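Local structure of fibronectin type III domain-containing protein (Simiduia agarivorans, 6P2K) at residues L422-D427 with N434-R439; T461-A466 with R512-S517. The protein probably hydrolyses xyloglucan or related beta-glucans as a glycoside hydrolase of family 74 built on seven-bladed beta-propellers, and binds zinc. All blocks are in the same frame, centred on the assembly; numbering follows the deposited sequence.

Contact 1. Residues L422-D427 with N434-R439; sequences LMESWD and NMQHRR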
loop_
_atom_site.group_PDB
_atom_site.type_symbol
_atom_site.label_atom_id
_atom_site.label_comp_id
_atom_site.label_asym_id
_atom_site.label_seq_id
_atom_site.Cartn_x
_atom_site.Cartn_y
_atom_site.Cartn_z
ATOM N N LEU B 422 16.966 -13.374 -20.874
ATOM C CA LEU B 422 16.104 -14.022 -19.887
ATOM C C LEU B 422 14.792 -14.412 -20.555
ATOM O O LEU B 422 13.912 -13.573 -20.751
ATOM C CB LEU B 422 15.848 -13.093 -18.704
ATOM C CG LEU B 422 17.046 -12.515 -17.942
ATOM C CD1 LEU B 422 16.638 -11.267 -17.171
ATOM C CD2 LEU B 422 17.642 -13.549 -16.997
ATOM N N MET B 423 14.647 -15.693 -20.892
ATOM C CA MET B 423 13.434 -16.220 -21.514
ATOM C C MET B 423 12.650 -16.981 -20.450
ATOM O O MET B 423 13.111 -18.012 -19.951
ATOM C CB MET B 423 13.785 -17.123 -22.696
ATOM C CG MET B 423 12.585 -17.636 -23.471
ATOM S SD MET B 423 11.730 -16.323 -24.363
ATOM C CE MET B 423 13.013 -15.825 -25.512
ATOM N N GLU B 424 11.467 -16.481 -20.101
ATOM C CA GLU B 424 10.775 -16.936 -18.904
ATOM C C GLU B 424 9.373 -17.434 -19.222
ATOM O O GLU B 424 8.690 -16.911 -20.106
ATOM C CB GLU B 424 10.701 -15.818 -17.863
ATOM C CG GLU B 424 12.068 -15.409 -17.336
ATOM C CD GLU B 424 11.992 -14.275 -16.342
ATOM O OE1 GLU B 424 12.000 -13.106 -16.772
ATOM O OE2 GLU B 424 11.916 -14.556 -15.127
ATOM N N SER B 425 8.949 -18.446 -18.470
ATOM C CA SER B 425 7.636 -19.057 -18.618
ATOM C C SER B 425 6.981 -19.208 -17.257
ATOM O O SER B 425 7.660 -19.459 -16.258
ATOM C CB SER B 425 7.734 -20.428 -19.296
ATOM O OG SER B 425 6.445 -20.977 -19.518
ATOM N N TRP B 426 5.656 -19.060 -17.226
ATOM C CA TRP B 426 4.877 -19.270 -16.013
ATOM C C TRP B 426 3.776 -20.307 -16.196
ATOM O O TRP B 426 2.882 -20.401 -15.344
ATOM C CB TRP B 426 4.286 -17.944 -15.525
ATOM C CG TRP B 426 5.340 -16.910 -15.284
ATOM C CD1 TRP B 426 5.976 -16.650 -14.108
ATOM C CD2 TRP B 426 5.906 -16.019 -16.253
ATOM N NE1 TRP B 426 6.892 -15.640 -14.277
ATOM C CE2 TRP B 426 6.868 -15.235 -15.587
ATOM C CE3 TRP B 426 5.682 -15.799 -17.615
ATOM C CZ2 TRP B 426 7.610 -14.247 -16.238
ATOM C CZ3 TRP B 426 6.420 -14.820 -18.262
ATOM C CH2 TRP B 426 7.371 -14.055 -17.572
ATOM N N ASP B 427 3.817 -21.092 -17.273
ATOM C CA ASP B 427 2.873 -22.185 -17.501
ATOM C C ASP B 427 3.610 -23.478 -17.833
ATOM O O ASP B 427 3.157 -24.286 -18.649
ATOM C CB ASP B 427 1.863 -21.832 -18.596
ATOM C CG ASP B 427 2.520 -21.430 -19.914
ATOM O OD1 ASP B 427 3.716 -21.728 -20.129
ATOM O OD2 ASP B 427 1.826 -20.800 -20.741
ATOM N N ASN B 434 10.297 -12.624 -22.906
ATOM C CA ASN B 434 11.633 -12.164 -22.541
ATOM C C ASN B 434 11.687 -10.645 -22.412
ATOM O O ASN B 434 12.775 -10.061 -22.427
ATOM C CB ASN B 434 12.681 -12.677 -23.537
ATOM C CG ASN B 434 12.717 -11.886 -24.841
ATOM O OD1 ASN B 434 11.731 -11.282 -25.256
ATOM N ND2 ASN B 434 13.874 -11.889 -25.490
ATOM N N MET B 435 10.524 -9.999 -22.263
ATOM C CA MET B 435 10.474 -8.541 -22.226
ATOM C C MET B 435 11.231 -7.970 -21.032
ATOM O O MET B 435 11.754 -6.854 -21.110
ATOM C CB MET B 435 9.018 -8.065 -22.200
ATOM C CG MET B 435 8.228 -8.360 -23.471
ATOM S SD MET B 435 8.901 -7.586 -24.961
ATOM C CE MET B 435 8.757 -5.849 -24.547
ATOM N N GLN B 436 11.309 -8.713 -19.923
ATOM C CA GLN B 436 11.963 -8.186 -18.729
ATOM C C GLN B 436 13.477 -8.075 -18.871
ATOM O O GLN B 436 14.111 -7.463 -18.005
ATOM C CB GLN B 436 11.612 -9.040 -17.504
ATOM C CG GLN B 436 10.143 -8.933 -17.088
ATOM C CD GLN B 436 9.876 -9.416 -15.663
ATOM O OE1 GLN B 436 10.787 -9.826 -14.943
ATOM N NE2 GLN B 436 8.611 -9.363 -15.254
ATOM N N HIS B 437 14.076 -8.628 -19.928
ATOM C CA HIS B 437 15.507 -8.432 -20.135
ATOM C C HIS B 437 15.824 -7.055 -20.704
ATOM O O HIS B 437 16.986 -6.631 -20.656
ATOM C CB HIS B 437 16.074 -9.538 -21.036
ATOM C CG HIS B 437 16.173 -9.173 -22.487
ATOM N ND1 HIS B 437 15.137 -9.374 -23.378
ATOM C CD2 HIS B 437 17.196 -8.662 -23.213
ATOM C CE1 HIS B 437 15.512 -8.985 -24.583
ATOM N NE2 HIS B 437 16.757 -8.547 -24.510
ATOM N N ARG B 438 14.817 -6.339 -21.199
ATOM C CA ARG B 438 14.995 -4.989 -21.726
ATOM C C ARG B 438 14.774 -4.002 -20.586
ATOM O O ARG B 438 13.637 -3.642 -20.268
ATOM C CB ARG B 438 14.042 -4.751 -22.892
ATOM C CG ARG B 438 13.866 -5.980 -23.780
ATOM C CD ARG B 438 13.185 -5.656 -25.101
ATOM N NE ARG B 438 14.138 -5.201 -26.110
ATOM C CZ ARG B 438 14.630 -5.970 -27.076
ATOM N NH1 ARG B 438 14.273 -7.247 -27.169
ATOM N NH2 ARG B 438 15.488 -5.460 -27.946
ATOM N N ARG B 439 15.870 -3.565 -19.964
ATOM C CA ARG B 439 15.806 -2.786 -18.736
ATOM C C ARG B 439 15.626 -1.292 -18.975
ATOM O O ARG B 439 15.360 -0.558 -18.017
ATOM C CB ARG B 439 17.072 -3.014 -17.897
ATOM C CG ARG B 439 17.448 -4.480 -17.700
ATOM C CD ARG B 439 16.322 -5.293 -17.058
ATOM N NE ARG B 439 16.091 -4.942 -15.657
ATOM C CZ ARG B 439 15.176 -5.523 -14.885
ATOM N NH1 ARG B 439 14.406 -6.489 -15.374
ATOM N NH2 ARG B 439 15.032 -5.142 -13.622
#
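M423 swings its CG anti to the backbone N (chi1 -176°) and then folds back at chi2 and chi3, which lays its methyl group against N434. N434 turns its own CG between its backbone N and carbonyl carbon (chi1 78°), and its CB and amide carbon receive that methyl: M423 CE sits 3.7 Å from N434 CB, with the sulfur close behind. N434 CB also lies 3.2 Å from the carbonyl oxygen of L422, and the N434 CA-H makes a bent CH...O contact with the same oxygen. N434 ND2 is tied to the carbonyl of N420.

Strand 421-425 belongs to an antiparallel propeller blade, and E424 pairs by backbone hydrogen bonding with S433, after which the chain enters a short 3-10 turn, 435-437. That turn is pinned by N434 O, which accepts both the backbone N of H437 and its ND1; the ring bond is short, 2.6 Å, and runs nearly in the imidazole plane. H437 CB rests 3.9 Å from the backbone N of L422. Farther along, E424 and Q436 cross at about a right angle, carboxylate and amide planes 79° apart. Their OE1 atoms stay 3.9 Å apart, and K482 bridges the pair: its NZ makes a salt bridge to E424 OE2 and a hydrogen bond to Q436 OE1. Y412 and W493 also hydrogen-bond the E424 carboxylate.

Contact 2. Residues T461-A466 with R512-S517; sequences TVVAQA and RDVAVS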
loop_
_atom_site.group_PDB
_atom_site.type_symbol
_atom_site.label_atom_id
_atom_site.label_comp_id
_atom_site.label_asym_id
_atom_site.label_seq_id
_atom_site.Cartn_x
_atom_site.Cartn_y
_atom_site.Cartn_z
ATOM N N THR B 461 13.982 -18.454 -5.208
ATOM C CA THR B 461 14.527 -17.263 -5.844
ATOM C C THR B 461 15.424 -17.671 -7.001
ATOM O O THR B 461 16.425 -18.368 -6.799
ATOM C CB THR B 461 15.312 -16.424 -4.830
ATOM O OG1 THR B 461 14.458 -16.088 -3.730
ATOM C CG2 THR B 461 15.840 -15.148 -5.474
ATOM N N VAL B 462 15.067 -17.228 -8.210
ATOM C CA VAL B 462 15.916 -17.443 -9.371
ATOM C C VAL B 462 17.200 -16.643 -9.204
ATOM O O VAL B 462 17.175 -15.487 -8.767
ATOM C CB VAL B 462 15.182 -17.026 -10.658
ATOM C CG1 VAL B 462 15.812 -17.690 -11.879
ATOM C CG2 VAL B 462 13.696 -17.337 -10.557
ATOM N N VAL B 463 18.332 -17.258 -9.541
ATOM C CA VAL B 463 19.609 -16.563 -9.651
ATOM C C VAL B 463 20.119 -16.746 -11.073
ATOM O O VAL B 463 19.926 -17.807 -11.677
ATOM C CB VAL B 463 20.648 -17.067 -8.626
ATOM C CG1 VAL B 463 20.149 -16.835 -7.216
ATOM C CG2 VAL B 463 20.969 -18.545 -8.848
ATOM N N ALA B 464 20.755 -15.709 -11.615
ATOM C CA ALA B 464 21.169 -15.749 -13.009
ATOM C C ALA B 464 22.417 -14.909 -13.229
ATOM O O ALA B 464 22.575 -13.837 -12.638
ATOM C CB ALA B 464 20.048 -15.256 -13.935
ATOM N N GLN B 465 23.303 -15.422 -14.075
ATOM C CA GLN B 465 24.304 -14.597 -14.734
ATOM C C GLN B 465 23.636 -13.954 -15.945
ATOM O O GLN B 465 23.183 -14.660 -16.851
ATOM C CB GLN B 465 25.505 -15.452 -15.138
ATOM C CG GLN B 465 26.266 -14.986 -16.374
ATOM C CD GLN B 465 26.934 -13.637 -16.178
ATOM O OE1 GLN B 465 27.333 -13.285 -15.067
ATOM N NE2 GLN B 465 27.062 -12.877 -17.260
ATOM N N ALA B 466 23.529 -12.625 -15.945
ATOM C CA ALA B 466 22.782 -11.925 -16.987
ATOM C C ALA B 466 23.471 -10.613 -17.318
ATOM O O ALA B 466 23.740 -9.809 -16.422
ATOM C CB ALA B 466 21.335 -11.663 -16.553
ATOM N N ARG B 512 30.628 -17.557 -15.560
ATOM C CA ARG B 512 30.296 -18.566 -16.563
ATOM C C ARG B 512 29.400 -19.661 -15.996
ATOM O O ARG B 512 28.604 -20.249 -16.735
ATOM C CB ARG B 512 31.562 -19.166 -17.170
ATOM C CG ARG B 512 31.264 -19.910 -18.454
ATOM C CD ARG B 512 32.504 -20.335 -19.207
ATOM N NE ARG B 512 32.130 -21.099 -20.393
ATOM C CZ ARG B 512 32.848 -22.095 -20.903
ATOM N NH1 ARG B 512 33.991 -22.452 -20.332
ATOM N NH2 ARG B 512 32.416 -22.737 -21.986
ATOM N N ASP B 513 29.495 -19.948 -14.700
ATOM C CA ASP B 513 28.446 -20.723 -14.055
ATOM C C ASP B 513 28.135 -20.131 -12.690
ATOM O O ASP B 513 28.975 -19.492 -12.051
ATOM C CB ASP B 513 28.798 -22.214 -13.917
ATOM C CG ASP B 513 27.561 -23.100 -13.677
ATOM O OD1 ASP B 513 26.486 -22.881 -14.303
ATOM O OD2 ASP B 513 27.674 -24.041 -12.858
ATOM N N VAL B 514 26.888 -20.334 -12.284
ATOM C CA VAL B 514 26.352 -19.948 -10.988
ATOM C C VAL B 514 25.584 -21.156 -10.481
ATOM O O VAL B 514 24.765 -21.717 -11.216
ATOM C CB VAL B 514 25.424 -18.722 -11.101
ATOM C CG1 VAL B 514 24.702 -18.465 -9.791
ATOM C CG2 VAL B 514 26.195 -17.492 -11.567
ATOM N N ALA B 515 25.860 -21.581 -9.250
ATOM C CA ALA B 515 25.246 -22.803 -8.752
ATOM C C ALA B 515 24.895 -22.670 -7.280
ATOM O O ALA B 515 25.652 -22.089 -6.495
ATOM C CB ALA B 515 26.164 -24.014 -8.968
ATOM N N VAL B 516 23.744 -23.233 -6.915
ATOM C CA VAL B 516 23.213 -23.187 -5.559
ATOM C C VAL B 516 23.588 -24.476 -4.838
ATOM O O VAL B 516 23.529 -25.570 -5.419
ATOM C CB VAL B 516 21.686 -22.986 -5.593
ATOM C CG1 VAL B 516 21.109 -22.991 -4.202
ATOM C CG2 VAL B 516 21.341 -21.689 -6.315
ATOM N N SER B 517 23.986 -24.353 -3.580
ATOM C CA SER B 517 24.315 -25.531 -2.781
ATOM C C SER B 517 23.054 -26.313 -2.447
ATOM O O SER B 517 22.139 -25.753 -1.831
ATOM C CB SER B 517 25.022 -25.118 -1.493
ATOM O OG SER B 517 24.873 -26.111 -0.487
#
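V463 pushes its CG2 methyl between two valines of the facing strand, 3.9 Å from V514 CG1 and 4.1 Å from V516 CG2. The methyl that makes both contacts is the one held between the backbone N and the carbonyl carbon of V463, while CG1 stands beside the backbone N. On V514 the two branches divide the work: CG1, anti to the backbone N (chi1 171°), meets V463, and CG2 lies 4.2 Å from Q465 CB. Beyond that carbon the Q465 chain bends at chi2, and its amide is held by the chain at the start of the next strand, 478-483: OE1 accepts from the backbone N of R478 and NE2 donates to the carbonyl of N476, just before it. No hydrogen bond joins the two segments; the axes of 461-466 and 512-516 pass 7.1 Å apart, nearly antiparallel at 170°, and the contact is apolar and buried. D513, next to V514, turns to the other side of its strand, where OD1 binds a zinc ion together with D405 and OD2 accepts from the backbone N of I573. Face-to-face packing of this kind, between strand 459-467 of one four-stranded antiparallel sheet and the first strand of the next, is characteristic of neighbouring blades in a beta-propeller.

Overall arrangement
Both contacts are buried and lie on the same side of the chain's centre, their own centres about 16 Å apart. They meet through L422, whose CD2 packs 4.2 Å from A466 CB and also against A464, so strand 421-425 leans on the face of strand 459-467 turned from V514. Contact 1 joins a strand to the turn that soon follows it and mixes thioether, amide and carboxylate groups, whose polar ends find partners outside the pair. Contact 2 spans 45 intervening residues between two sheets and relies on valine methyls. Contact 2 contains the zinc ligand D513, whereas contact 1 stays farther off, L422 being about 10 Å from D405, side chain to side chain.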